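Local structure of putative polyprenyl synthetase (Streptomyces coelicolor, 3NF2) at residues A[136-139]-A[140-143]. The protein probably makes isoprenoid diphosphates as a magnesium-dependent prenyltransferase of the FPP/GGPP synthase family. Residues are numbered along the deposited sequence; the frame is centred on the assembly and turned at random.
Sequences LGTV and EAGR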
ATOM      1  N   LEU A 136      -5.750   2.390  18.986  1.00 58.97           N
ATOM      2  CA  LEU A 136      -6.577   2.058  20.145  1.00 59.93           C
ATOM      3  C   LEU A 136      -5.856   1.189  21.180  1.00 59.82           C
ATOM      4  O   LEU A 136      -6.162   1.263  22.373  1.00 61.15           O
ATOM      5  CB  LEU A 136      -7.892   1.415  19.695  1.00 59.26           C
ATOM      6  CG  LEU A 136      -8.758   2.322  18.811  1.00 61.97           C
ATOM      7  CD1 LEU A 136      -9.852   1.534  18.112  1.00 69.48           C
ATOM      8  CD2 LEU A 136      -9.352   3.477  19.608  1.00 67.52           C
ATOM      9  N   GLY A 137      -4.898   0.384  20.722  1.00 58.65           N
ATOM     10  CA  GLY A 137      -4.042  -0.403  21.611  1.00 56.46           C
ATOM     11  C   GLY A 137      -4.680  -1.629  22.243  1.00 59.82           C
ATOM     12  O   GLY A 137      -4.027  -2.338  23.010  1.00 60.98           O
ATOM     13  N   THR A 138      -5.944  -1.888  21.906  1.00 60.27           N
ATOM     14  CA  THR A 138      -6.724  -2.983  22.492  1.00 56.99           C
ATOM     15  C   THR A 138      -6.640  -4.271  21.672  1.00 58.54           C
ATOM     16  O   THR A 138      -6.178  -4.268  20.526  1.00 62.99           O
ATOM     17  CB  THR A 138      -8.219  -2.586  22.666  1.00 57.88           C
ATOM     18  OG1 THR A 138      -8.792  -2.270  21.391  1.00 62.35           O
ATOM     19  CG2 THR A 138      -8.356  -1.378  23.592  1.00 38.56           C
ATOM     20  N   VAL A 139      -7.084  -5.370  22.275  1.00 57.46           N
ATOM     21  CA  VAL A 139      -7.153  -6.671  21.606  1.00 54.40           C
ATOM     22  C   VAL A 139      -8.192  -6.660  20.462  1.00 52.06           C
ATOM     23  O   VAL A 139      -7.959  -7.244  19.401  1.00 50.73           O
ATOM     24  CB  VAL A 139      -7.409  -7.821  22.639  1.00 54.39           C
ATOM     25  CG1 VAL A 139      -8.684  -7.570  23.466  1.00 55.42           C
ATOM     26  CG2 VAL A 139      -7.433  -9.206  21.963  1.00 57.14           C
ATOM     27  N   GLU A 140      -9.309  -5.964  20.685  1.00 53.63           N
ATOM     28  CA  GLU A 140     -10.385  -5.793  19.705  1.00 57.33           C
ATOM     29  C   GLU A 140      -9.853  -5.126  18.437  1.00 60.71           C
ATOM     30  O   GLU A 140     -10.209  -5.509  17.318  1.00 60.63           O
ATOM     31  CB  GLU A 140     -11.506  -4.918  20.290  1.00 61.02           C
ATOM     32  CG  GLU A 140     -12.415  -5.590  21.335  1.00 69.93           C
ATOM     33  CD  GLU A 140     -11.817  -5.652  22.739  1.00 69.44           C
ATOM     34  OE1 GLU A 140     -11.159  -4.682  23.177  1.00 65.41           O
ATOM     35  OE2 GLU A 140     -12.022  -6.682  23.410  1.00 68.18           O
ATOM     36  N   ALA A 141      -8.991  -4.132  18.639  1.00 59.04           N
ATOM     37  CA  ALA A 141      -8.394  -3.354  17.566  1.00 54.41           C
ATOM     38  C   ALA A 141      -7.429  -4.170  16.705  1.00 51.22           C
ATOM     39  O   ALA A 141      -7.293  -3.911  15.509  1.00 48.56           O
ATOM     40  CB  ALA A 141      -7.689  -2.143  18.147  1.00 57.07           C
ATOM     41  N   GLY A 142      -6.760  -5.142  17.318  1.00 46.92           N
ATOM     42  CA  GLY A 142      -5.836  -6.018  16.610  1.00 46.11           C
ATOM     43  C   GLY A 142      -6.613  -6.981  15.734  1.00 53.40           C
ATOM     44  O   GLY A 142      -6.229  -7.267  14.585  1.00 52.59           O
ATOM     45  N   ARG A 143      -7.723  -7.465  16.281  1.00 50.51           N
ATOM     46  CA  ARG A 143      -8.600  -8.381  15.565  1.00 50.87           C
ATOM     47  C   ARG A 143      -9.333  -7.671  14.427  1.00 45.65           C
ATOM     48  O   ARG A 143      -9.547  -8.247  13.362  1.00 50.21           O
ATOM     49  CB  ARG A 143      -9.581  -9.037  16.542  1.00 53.17           C
ATOM     50  CG  ARG A 143      -9.037 -10.302  17.210  1.00 57.64           C
ATOM     51  CD  ARG A 143      -9.733 -10.586  18.539  1.00 58.95           C
ATOM     52  NE  ARG A 143     -11.109 -10.097  18.552  1.00 60.15           N
ATOM     53  CZ  ARG A 143     -11.815  -9.836  19.654  1.00 71.05           C
ATOM     54  NH1 ARG A 143     -11.283 -10.019  20.867  1.00 54.90           N
ATOM     55  NH2 ARG A 143     -13.063  -9.380  19.540  1.00 66.62           N
TER
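Glu-140 bends back over the two residues before it, at the start of helix 139-165. Its CG lies anti to its own carbonyl carbon (chi1 -75°), and the turn at chi2 (80°) swings the carboxylate toward the loop. There OE1 lies 3.6 Å from Thr-138 CB, and OE2 lies 3.5 Å from Val-139 CG1. An alanine in place of Glu-140 has no carboxylate, which would probably leave Thr-138 CB and Val-139 CG1 without this cover and the helix start without a nearby negative charge.

Ala-141 comes next. Thr-138 is at the N-cap position, and Ala-141 N gives a weak capping bond to its OG1 (3.3 Å). With OG1 between the backbone N and the carbonyl carbon (chi1 60°), the Thr-138 hydroxyl faces forward to the N-H of Ala-141. Ala-141 CB also meets Leu-136 CB at 3.9 Å, and Leu-136 in turn touches Leu-198 of helix 173-198.

Gly-142 N bonds weakly to two carbonyls, Thr-138 O and Val-139 O. Arg-143 N makes the straighter bond, 3.1 Å to Val-139 O. The arginine side chain runs beside that of Val-139, with NH1 4.1 Å from CG2 of the valine. One guanidinium face looks onto Glu-140 CA.

This is an N-capped helix start after the tight connection from helix 115-134, where Gly-137 has positive phi. A threonine hydroxyl serves a first-turn N-H, and the Glu-140 carboxylate probably interacts favourably with the helix dipole.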